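Local coordinates for alpha-1,3-glucanase (Paenibacillus glycanilyticus, PDB 6K0P), which hydrolyses alpha-1,3-glucan as a family 87 glycoside hydrolase and is represented here by an engineered catalytic domain in complex with nigerose, at residues M17-M22 against E171-A176; N377-N382 against N401-D406; I474-I479 against M504-V509; P534-A539 against S560-V565. The protein carries 1 engineered substitution. All blocks are in the same frame, centred on the assembly; numbering follows the deposited sequence.

Contact 1: M17-M22 against E171-A176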
# COMPACT_ATOMS: atom_id res chain seq x y z
N MET A 17 12.14 3.17 -7.45
CA MET A 17 12.23 4.34 -6.59
C MET A 17 13.68 4.68 -6.27
O MET A 17 14.57 3.82 -6.37
CB MET A 17 11.46 4.07 -5.28
CG MET A 17 10.03 3.55 -5.49
SD MET A 17 8.94 4.63 -6.44
CE MET A 17 9.11 6.17 -5.55
N PRO A 18 13.97 5.94 -5.92
CA PRO A 18 15.36 6.32 -5.65
C PRO A 18 15.88 5.84 -4.31
O PRO A 18 17.10 5.92 -4.07
CB PRO A 18 15.32 7.85 -5.68
CG PRO A 18 13.93 8.20 -5.35
CD PRO A 18 13.06 7.10 -5.92
N PHE A 19 15.02 5.35 -3.43
CA PHE A 19 15.46 4.82 -2.15
C PHE A 19 15.62 3.31 -2.24
O PHE A 19 14.96 2.64 -3.04
CB PHE A 19 14.50 5.20 -1.02
CG PHE A 19 13.06 4.92 -1.31
CD1 PHE A 19 12.51 3.68 -1.00
CD2 PHE A 19 12.24 5.90 -1.84
CE1 PHE A 19 11.16 3.43 -1.25
CE2 PHE A 19 10.90 5.65 -2.09
CZ PHE A 19 10.36 4.42 -1.80
N THR A 20 16.54 2.80 -1.43
CA THR A 20 16.80 1.38 -1.27
C THR A 20 16.23 0.95 0.07
O THR A 20 16.37 1.66 1.07
CB THR A 20 18.31 1.13 -1.27
OG1 THR A 20 18.86 1.57 -2.53
CG2 THR A 20 18.64 -0.35 -1.07
N ILE A 21 15.56 -0.21 0.09
CA ILE A 21 14.99 -0.76 1.31
C ILE A 21 15.89 -1.89 1.80
O ILE A 21 16.20 -2.83 1.05
CB ILE A 21 13.57 -1.28 1.07
CG1 ILE A 21 12.65 -0.12 0.70
CG2 ILE A 21 13.07 -2.03 2.31
CD1 ILE A 21 11.33 -0.56 0.18
N MET A 22 16.31 -1.81 3.06
CA MET A 22 17.16 -2.83 3.64
C MET A 22 16.55 -3.35 4.93
O MET A 22 16.23 -2.57 5.83
CB MET A 22 18.57 -2.28 3.89
CG MET A 22 19.20 -1.77 2.59
SD MET A 22 20.98 -1.60 2.72
CE MET A 22 21.07 -0.33 3.95
N GLU A 171 15.15 2.67 4.94
CA GLU A 171 15.25 3.24 3.60
C GLU A 171 16.50 4.09 3.57
O GLU A 171 16.78 4.82 4.53
CB GLU A 171 14.09 4.19 3.29
CG GLU A 171 12.73 3.58 3.23
CD GLU A 171 11.67 4.62 2.90
OE1 GLU A 171 11.99 5.64 2.25
OE2 GLU A 171 10.51 4.44 3.29
N THR A 172 17.25 4.01 2.47
CA THR A 172 18.37 4.91 2.24
C THR A 172 18.19 5.61 0.90
O THR A 172 17.70 5.02 -0.05
CB THR A 172 19.73 4.18 2.31
OG1 THR A 172 19.93 3.41 1.11
CG2 THR A 172 19.76 3.25 3.51
N GLU A 173 18.55 6.90 0.84
CA GLU A 173 18.33 7.68 -0.36
C GLU A 173 19.40 8.75 -0.47
O GLU A 173 19.81 9.34 0.54
CB GLU A 173 16.93 8.32 -0.34
CG GLU A 173 16.49 8.92 -1.67
CD GLU A 173 15.05 9.41 -1.66
OE1 GLU A 173 14.29 9.05 -0.73
OE2 GLU A 173 14.69 10.17 -2.58
N ASN A 174 19.84 9.02 -1.70
CA ASN A 174 20.71 10.15 -2.00
C ASN A 174 19.82 11.25 -2.58
O ASN A 174 19.48 11.23 -3.77
CB ASN A 174 21.81 9.74 -2.97
CG ASN A 174 22.80 10.85 -3.22
OD1 ASN A 174 22.76 11.88 -2.54
ND2 ASN A 174 23.70 10.65 -4.18
N VAL A 175 19.45 12.20 -1.75
CA VAL A 175 18.50 13.25 -2.12
C VAL A 175 19.27 14.42 -2.71
O VAL A 175 20.21 14.94 -2.10
CB VAL A 175 17.69 13.69 -0.90
CG1 VAL A 175 16.61 14.69 -1.31
CG2 VAL A 175 17.04 12.46 -0.25
N ALA A 176 18.87 14.84 -3.92
CA ALA A 176 19.46 16.00 -4.56
C ALA A 176 19.16 17.26 -3.74
O ALA A 176 18.22 17.28 -2.94
CB ALA A 176 18.86 16.16 -5.95
O HOH W 1 19.25 7.61 -4.18
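The ring of Phe19 has the carboxylate of Glu171 over one face and CB of Met17 over the other, and it pairs edge-to-face with Tyr348. Glu171 OE1 sits toward the ring's rim, 3.8 Å from Phe19 CG, with the carboxylate and ring planes 27° apart. Phe19 CG lies between its backbone N and carbonyl carbon (chi1 50°), which turns the ring alongside the extended chain of Glu171. The carboxylate of Glu173 meets the same ring obliquely, and its OE2 lies 3.5 Å from Pro18 CG. Strands 20-23 and 165-173 run antiparallel in the D1 region, whose family belongs to the galactose-binding-domain clan, consistent with a beta-sandwich. Thr20 and Thr172 form a hydrogen-bonded pair, with Thr20 N 2.9 Å from Thr172 O and the reverse bond equally short. Their side chains share the face opposite Ile21 and Glu171, where Met22 CE reaches Thr172 CG2 at 3.8 Å. Toward the D2 region, Glu171 OE2 forms salt bridges with Lys326 and Arg350, and Glu173 OE1 one with Arg324 plus a hydrogen bond from Trp240 NE1. A leucine in place of Glu173 would probably leave Arg324 without this counter-charge and Trp240 NE1 without its acceptor. A water bridges Pro18 O and Asn174 N.

Contact 2: N377-N382 against N401-D406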
# COMPACT_ATOMS: atom_id res chain seq x y z
N ASN A 377 4.10 -0.92 -12.69
CA ASN A 377 5.31 -0.65 -11.91
C ASN A 377 4.94 -0.16 -10.51
O ASN A 377 5.36 0.90 -10.06
CB ASN A 377 6.22 0.35 -12.64
CG ASN A 377 6.51 -0.05 -14.08
OD1 ASN A 377 6.97 -1.16 -14.34
ND2 ASN A 377 6.23 0.85 -15.01
N LEU A 378 4.15 -0.97 -9.82
CA LEU A 378 3.61 -0.59 -8.52
C LEU A 378 4.15 -1.50 -7.43
O LEU A 378 4.24 -2.73 -7.62
CB LEU A 378 2.08 -0.65 -8.52
CG LEU A 378 1.34 0.22 -9.53
CD1 LEU A 378 -0.17 0.09 -9.34
CD2 LEU A 378 1.76 1.69 -9.41
N THR A 379 4.48 -0.92 -6.29
CA THR A 379 4.89 -1.68 -5.11
C THR A 379 3.93 -1.36 -3.98
O THR A 379 3.61 -0.18 -3.74
CB THR A 379 6.32 -1.31 -4.72
OG1 THR A 379 7.21 -1.80 -5.73
CG2 THR A 379 6.68 -1.92 -3.36
N ALA A 380 3.45 -2.39 -3.29
CA ALA A 380 2.58 -2.22 -2.13
C ALA A 380 2.97 -3.25 -1.08
O ALA A 380 2.81 -4.45 -1.31
CB ALA A 380 1.11 -2.36 -2.52
N THR A 381 3.48 -2.79 0.06
CA THR A 381 3.99 -3.69 1.09
C THR A 381 3.43 -3.28 2.44
O THR A 381 2.94 -2.16 2.62
CB THR A 381 5.51 -3.66 1.17
OG1 THR A 381 5.94 -2.34 1.50
CG2 THR A 381 6.13 -4.08 -0.17
N ASN A 382 3.52 -4.18 3.42
CA ASN A 382 3.02 -3.91 4.76
C ASN A 382 1.59 -3.38 4.71
O ASN A 382 1.27 -2.32 5.25
CB ASN A 382 3.94 -2.94 5.52
CG ASN A 382 5.25 -3.57 5.93
OD1 ASN A 382 6.31 -3.07 5.58
ND2 ASN A 382 5.19 -4.65 6.72
N ASN A 401 3.73 -5.50 -13.78
CA ASN A 401 4.97 -5.31 -13.03
C ASN A 401 4.69 -4.82 -11.60
O ASN A 401 4.97 -3.67 -11.23
CB ASN A 401 5.98 -4.41 -13.76
CG ASN A 401 7.33 -4.45 -13.08
OD1 ASN A 401 7.70 -5.46 -12.50
ND2 ASN A 401 8.07 -3.35 -13.13
N LEU A 402 4.16 -5.74 -10.81
CA LEU A 402 3.72 -5.46 -9.45
C LEU A 402 4.62 -6.17 -8.45
O LEU A 402 5.07 -7.29 -8.70
CB LEU A 402 2.30 -5.97 -9.22
CG LEU A 402 1.25 -5.64 -10.27
CD1 LEU A 402 -0.08 -6.32 -9.92
CD2 LEU A 402 1.09 -4.12 -10.36
N TYR A 403 4.84 -5.53 -7.31
CA TYR A 403 5.43 -6.19 -6.15
C TYR A 403 4.50 -5.98 -4.97
O TYR A 403 4.17 -4.83 -4.64
CB TYR A 403 6.82 -5.65 -5.82
CG TYR A 403 7.41 -6.38 -4.64
CD1 TYR A 403 7.90 -7.68 -4.78
CD2 TYR A 403 7.44 -5.81 -3.38
CE1 TYR A 403 8.42 -8.37 -3.70
CE2 TYR A 403 7.96 -6.49 -2.29
CZ TYR A 403 8.44 -7.77 -2.46
OH TYR A 403 8.96 -8.46 -1.38
N GLY A 404 4.06 -7.06 -4.35
CA GLY A 404 3.26 -6.97 -3.14
C GLY A 404 3.83 -7.87 -2.07
O GLY A 404 4.31 -8.96 -2.35
N ALA A 405 3.75 -7.41 -0.81
CA ALA A 405 4.34 -8.21 0.26
C ALA A 405 3.74 -7.86 1.61
O ALA A 405 3.35 -6.72 1.86
CB ALA A 405 5.87 -8.07 0.32
N ASP A 406 3.68 -8.88 2.47
CA ASP A 406 3.42 -8.70 3.90
C ASP A 406 2.07 -8.04 4.16
O ASP A 406 1.96 -6.96 4.75
CB ASP A 406 4.59 -7.97 4.58
CG ASP A 406 5.85 -8.81 4.59
OD1 ASP A 406 5.73 -10.01 4.91
OD2 ASP A 406 6.93 -8.27 4.26
O HOH W 2 2.40 -5.84 7.32
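Tyr403, Asn401 and Asn377 give up the most surface here. The ring of Tyr403, with CG anti to the backbone N (chi1 -179°), presents one edge to two threonine methyls: Thr381 CG2 lies 3.7 Å from Tyr403 CE2, and Thr379 CG2 lies 4.0 Å from Tyr403 CD2. Its hydroxyl continues to Asp440. At the start of the strands Asn401 ND2 donates to Asn377 OD1 over 2.7 Å, almost straight at 172°. ND2 comes in on a lone pair of OD1, in that carbonyl's plane, and OD1 in turn lies in the plane of the Asn401 amide, although the two amides stand 78° apart. Each amide has a second partner, Asn377 ND2 on Asp345 and Asn401 OD1 on Gly14 N, which fixes which end points where. With an alanine at Asn377, Asn401 ND2 is likely to lose its acceptor and Asp345 this donor. Between these groups the backbones pair in parallel, Tyr403 N to Leu378 O and Ala380 N to Tyr403 O, both 2.9 Å. On the other face Leu378 CB meets Leu402 CD2 at 4.1 Å, beside Phe389. Residues stacked in register, with asparagines at a corner, are characteristic of successive parallel beta-helix coils, consistent with the pectate-lyase-like D2 region.

Contact 3: I474-I479 against M504-V509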
# COMPACT_ATOMS: atom_id res chain seq x y z
N ILE A 474 -18.19 -12.78 -13.62
CA ILE A 474 -16.77 -13.01 -13.37
C ILE A 474 -16.19 -13.68 -14.61
O ILE A 474 -16.46 -14.87 -14.88
CB ILE A 474 -16.54 -13.83 -12.08
CG1 ILE A 474 -15.10 -14.33 -11.99
CG2 ILE A 474 -17.54 -14.99 -11.95
CD1 ILE A 474 -14.09 -13.24 -11.66
N LYS A 475 -15.45 -12.91 -15.40
CA LYS A 475 -15.05 -13.37 -16.72
C LYS A 475 -13.85 -12.57 -17.21
O LYS A 475 -13.63 -11.43 -16.80
CB LYS A 475 -16.20 -13.28 -17.74
CG LYS A 475 -16.87 -11.90 -17.81
CD LYS A 475 -17.93 -11.87 -18.91
CE LYS A 475 -18.80 -10.63 -18.83
NZ LYS A 475 -19.82 -10.60 -19.93
N ASN A 476 -13.09 -13.19 -18.11
CA ASN A 476 -12.02 -12.51 -18.84
C ASN A 476 -10.95 -11.98 -17.88
O ASN A 476 -10.71 -10.78 -17.77
CB ASN A 476 -12.60 -11.41 -19.74
CG ASN A 476 -13.55 -11.98 -20.77
OD1 ASN A 476 -13.20 -12.93 -21.47
ND2 ASN A 476 -14.77 -11.45 -20.83
N ILE A 477 -10.31 -12.93 -17.19
CA ILE A 477 -9.26 -12.67 -16.22
C ILE A 477 -8.03 -13.44 -16.68
O ILE A 477 -8.10 -14.66 -16.85
CB ILE A 477 -9.66 -13.15 -14.82
CG1 ILE A 477 -10.99 -12.54 -14.38
CG2 ILE A 477 -8.53 -12.90 -13.81
CD1 ILE A 477 -10.98 -11.05 -14.23
N LEU A 478 -6.92 -12.73 -16.89
CA LEU A 478 -5.67 -13.34 -17.31
C LEU A 478 -4.61 -13.02 -16.26
O LEU A 478 -4.32 -11.85 -16.00
CB LEU A 478 -5.25 -12.81 -18.68
CG LEU A 478 -3.89 -13.29 -19.18
CD1 LEU A 478 -3.88 -14.80 -19.25
CD2 LEU A 478 -3.56 -12.69 -20.55
N ILE A 479 -4.05 -14.06 -15.64
CA ILE A 479 -3.03 -13.93 -14.60
C ILE A 479 -1.78 -14.58 -15.16
O ILE A 479 -1.76 -15.80 -15.37
CB ILE A 479 -3.45 -14.59 -13.28
CG1 ILE A 479 -4.69 -13.90 -12.70
CG2 ILE A 479 -2.29 -14.59 -12.28
CD1 ILE A 479 -5.47 -14.74 -11.70
N MET A 504 -17.67 -18.77 -13.82
CA MET A 504 -16.41 -18.14 -14.22
C MET A 504 -16.04 -18.58 -15.63
O MET A 504 -15.95 -19.78 -15.90
CB MET A 504 -15.29 -18.57 -13.28
CG MET A 504 -15.49 -18.22 -11.83
SD MET A 504 -13.94 -18.45 -10.94
CE MET A 504 -14.51 -18.12 -9.26
N GLN A 505 -15.77 -17.62 -16.52
CA GLN A 505 -15.39 -17.92 -17.90
C GLN A 505 -14.13 -17.17 -18.27
O GLN A 505 -13.89 -16.05 -17.80
CB GLN A 505 -16.53 -17.60 -18.88
CG GLN A 505 -17.76 -18.46 -18.64
CD GLN A 505 -18.83 -18.29 -19.71
OE1 GLN A 505 -19.09 -17.18 -20.16
NE2 GLN A 505 -19.43 -19.39 -20.12
N ASN A 506 -13.32 -17.79 -19.13
CA ASN A 506 -12.05 -17.20 -19.59
C ASN A 506 -11.18 -16.73 -18.42
O ASN A 506 -10.76 -15.58 -18.37
CB ASN A 506 -12.27 -16.06 -20.59
CG ASN A 506 -12.89 -16.52 -21.88
OD1 ASN A 506 -12.88 -17.72 -22.20
ND2 ASN A 506 -13.43 -15.58 -22.65
N ILE A 507 -10.95 -17.64 -17.48
CA ILE A 507 -10.03 -17.42 -16.37
C ILE A 507 -8.79 -18.24 -16.68
O ILE A 507 -8.85 -19.47 -16.69
CB ILE A 507 -10.63 -17.85 -15.03
CG1 ILE A 507 -12.08 -17.37 -14.88
CG2 ILE A 507 -9.73 -17.42 -13.86
CD1 ILE A 507 -12.23 -15.85 -14.83
N ARG A 508 -7.66 -17.58 -16.94
CA ARG A 508 -6.46 -18.28 -17.37
C ARG A 508 -5.27 -17.84 -16.53
O ARG A 508 -5.15 -16.66 -16.19
CB ARG A 508 -6.15 -18.01 -18.84
CG ARG A 508 -7.29 -18.36 -19.78
CD ARG A 508 -8.16 -17.15 -20.05
NE ARG A 508 -7.47 -16.21 -20.92
CZ ARG A 508 -7.75 -14.91 -21.01
NH1 ARG A 508 -8.71 -14.38 -20.25
NH2 ARG A 508 -7.07 -14.15 -21.85
N VAL A 509 -4.41 -18.81 -16.21
CA VAL A 509 -3.23 -18.62 -15.37
C VAL A 509 -2.05 -19.18 -16.15
O VAL A 509 -2.09 -20.34 -16.57
CB VAL A 509 -3.39 -19.35 -14.03
CG1 VAL A 509 -2.23 -19.07 -13.10
CG2 VAL A 509 -4.72 -18.97 -13.35
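Residues 474-479 and 504-509 run parallel, with strand axes 4.9 Å apart and only 6° between their directions, and backbone bonds join them in the alternating pattern of parallel strands, Arg508 N to Ile477 O and Ile479 N to Arg508 O (2.9 Å). At the corner of the chain Asn506 ND2 donates to Asn476 OD1 over 2.9 Å. The bond is nearly straight at 168°: the acceptor lies in the plane of the Asn506 amide, whereas the donor is tilted 19° from the carbonyl plane of Asn476. The two side chains point the same way, and Asn476 ND2 passes on to Gly428 O. Asparagines stacked in this manner at a turn recur in parallel beta-helices, and here they join neighbouring coils of the D2 region. Arg508 has the largest surface covered. Its chain, bent at chi2 and chi3, folds back so that NH1 reaches Asn506 O at 3.0 Å. That oxygen lies in the guanidinium plane and also accepts from Ile477 N, so two donors grip it. Leu478 CB covers one guanidinium face, 3.9 Å from Arg508 NH2, while NH2 forms a salt bridge with Asp431. On the face of Ile477 and Ile507 the contact is apolar, with Ile477 CG1 3.6 Å from Ile507 CD1. Just before the strands, Ile474 CG2 rests 3.8 Å from Met504 CG. Phe427 and Ile415 pack on Ile477, and Phe494 on Ile507.

Contact 4: P534-A539 against S560-V565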
# COMPACT_ATOMS: atom_id res chain seq x y z
N PRO A 534 -19.28 -24.78 -3.57
CA PRO A 534 -18.04 -24.78 -4.36
C PRO A 534 -18.13 -23.88 -5.59
O PRO A 534 -19.15 -23.25 -5.88
CB PRO A 534 -17.90 -26.25 -4.77
CG PRO A 534 -19.32 -26.76 -4.82
CD PRO A 534 -20.07 -26.02 -3.75
N ALA A 535 -17.02 -23.83 -6.33
CA ALA A 535 -16.86 -22.85 -7.40
C ALA A 535 -17.50 -23.34 -8.69
O ALA A 535 -17.60 -24.55 -8.95
CB ALA A 535 -15.38 -22.58 -7.65
N TYR A 536 -17.92 -22.38 -9.52
CA TYR A 536 -18.63 -22.65 -10.77
C TYR A 536 -17.85 -22.11 -11.95
O TYR A 536 -17.43 -20.94 -11.95
CB TYR A 536 -20.02 -22.02 -10.75
CG TYR A 536 -21.04 -22.87 -10.03
CD1 TYR A 536 -20.97 -23.06 -8.65
CD2 TYR A 536 -22.05 -23.51 -10.73
CE1 TYR A 536 -21.90 -23.86 -7.99
CE2 TYR A 536 -22.97 -24.32 -10.08
CZ TYR A 536 -22.89 -24.48 -8.72
OH TYR A 536 -23.82 -25.28 -8.09
N GLY A 537 -17.67 -22.94 -12.97
CA GLY A 537 -17.01 -22.54 -14.20
C GLY A 537 -15.72 -23.30 -14.39
O GLY A 537 -15.73 -24.53 -14.48
N GLY A 538 -14.60 -22.60 -14.44
CA GLY A 538 -13.33 -23.28 -14.52
C GLY A 538 -12.20 -22.29 -14.71
O GLY A 538 -12.41 -21.08 -14.78
N ALA A 539 -10.99 -22.84 -14.79
CA ALA A 539 -9.81 -22.04 -15.05
C ALA A 539 -8.77 -22.90 -15.75
O ALA A 539 -8.70 -24.11 -15.52
CB ALA A 539 -9.21 -21.46 -13.76
N SER A 560 -15.45 -30.19 -6.22
CA SER A 560 -15.96 -29.04 -6.98
C SER A 560 -16.47 -29.53 -8.33
O SER A 560 -15.83 -29.32 -9.37
CB SER A 560 -14.90 -27.95 -7.11
OG SER A 560 -14.35 -27.65 -5.83
N PRO A 561 -17.64 -30.19 -8.34
CA PRO A 561 -18.14 -30.81 -9.58
C PRO A 561 -18.62 -29.83 -10.62
O PRO A 561 -18.87 -30.25 -11.76
CB PRO A 561 -19.29 -31.69 -9.08
CG PRO A 561 -19.80 -31.00 -7.87
CD PRO A 561 -18.57 -30.40 -7.21
N ASN A 562 -18.76 -28.54 -10.28
CA ASN A 562 -19.20 -27.52 -11.22
C ASN A 562 -18.03 -26.70 -11.77
O ASN A 562 -18.27 -25.72 -12.49
CB ASN A 562 -20.20 -26.57 -10.55
CG ASN A 562 -21.19 -27.31 -9.67
OD1 ASN A 562 -21.01 -27.41 -8.44
ND2 ASN A 562 -22.26 -27.82 -10.28
N PHE A 563 -16.80 -27.06 -11.43
CA PHE A 563 -15.61 -26.29 -11.78
C PHE A 563 -14.62 -27.22 -12.48
O PHE A 563 -14.31 -28.29 -11.95
CB PHE A 563 -14.94 -25.72 -10.52
CG PHE A 563 -13.87 -24.69 -10.80
CD1 PHE A 563 -14.20 -23.36 -10.90
CD2 PHE A 563 -12.54 -25.06 -10.97
CE1 PHE A 563 -13.23 -22.39 -11.15
CE2 PHE A 563 -11.56 -24.09 -11.22
CZ PHE A 563 -11.92 -22.76 -11.31
N THR A 564 -14.13 -26.81 -13.65
CA THR A 564 -13.19 -27.61 -14.42
C THR A 564 -11.81 -26.97 -14.38
O THR A 564 -11.62 -25.85 -14.86
CB THR A 564 -13.65 -27.78 -15.86
OG1 THR A 564 -14.89 -28.51 -15.88
CG2 THR A 564 -12.60 -28.53 -16.67
N VAL A 565 -10.85 -27.69 -13.80
CA VAL A 565 -9.44 -27.31 -13.87
C VAL A 565 -8.89 -27.86 -15.18
O VAL A 565 -8.97 -29.07 -15.43
CB VAL A 565 -8.66 -27.90 -12.68
CG1 VAL A 565 -7.17 -27.57 -12.78
CG2 VAL A 565 -9.24 -27.43 -11.36
O HOH W 3 -14.60 -24.96 -5.45
O HOH W 4 -18.30 -27.08 -7.93
O HOH W 5 -22.61 -27.85 -6.33
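Phe563 points its side chain across the backbone of 534-539, with CG anti to the backbone N (chi1 -169°). Its CB lies 3.3 Å from Ala535 O. Next along, CG and CD2 lie near Gly538 CA, CD1 is 3.5 Å from Ala535 CB, and CE1 passes close to Gly538 N and CA. CE2 approaches Gly538 CA and Ala539 N, while CZ at the tip meets Gly538 C at 3.4 Å and comes near Ala539 CB. Gly538 CA thus stands over the centre of the ring, 3.5 Å from the centroid, in a CH-pi contact. A CB on Gly538 would clash with Thr564 O, and the backbone angles of Gly537 by themselves call for glycine. A stack of flat groups forms nearer the surface: the Asn562 amide lies almost parallel to the Tyr536 ring, 7° between the planes, with Asn562 CG 3.4 Å from Tyr536 CZ. One water takes the Asn562 N-H and donates to both Ala535 O and Asn562 OD1. Beyond it, Gly537 N bonds to Asn562 O (2.9 Å) and Thr564 N to Gly537 O. This parallel, in-register pairing is consistent with consecutive coils of the right-handed beta-helix of the pectate-lyase-like family, here close to the C-terminal end of the chain.

Overall arrangement
Contacts 2, 3 and 4 are successive samples of the D2 beta-helix, all parallel, whereas contact 1 is an antiparallel pair in the separate D1 region. Contact 2 is the most central and, like contact 3, largely buried; contacts 1 and 4 are partly buried, on opposite sides of the chain's centre, about 46 Å between their centres. Contacts 3 and 4 touch directly: strands 507-510 and 537-541 are neighbours, Met504 N lies 2.9 Å from Tyr536 O in a probable hydrogen bond, and Met504 SD packs on Phe563. Paired asparagines mark the corners in contacts 2 and 3, while contact 4 relies on glycines, aromatic faces and waters, and contact 1 adds to its backbone pair carboxylates that form salt bridges to bases of D2.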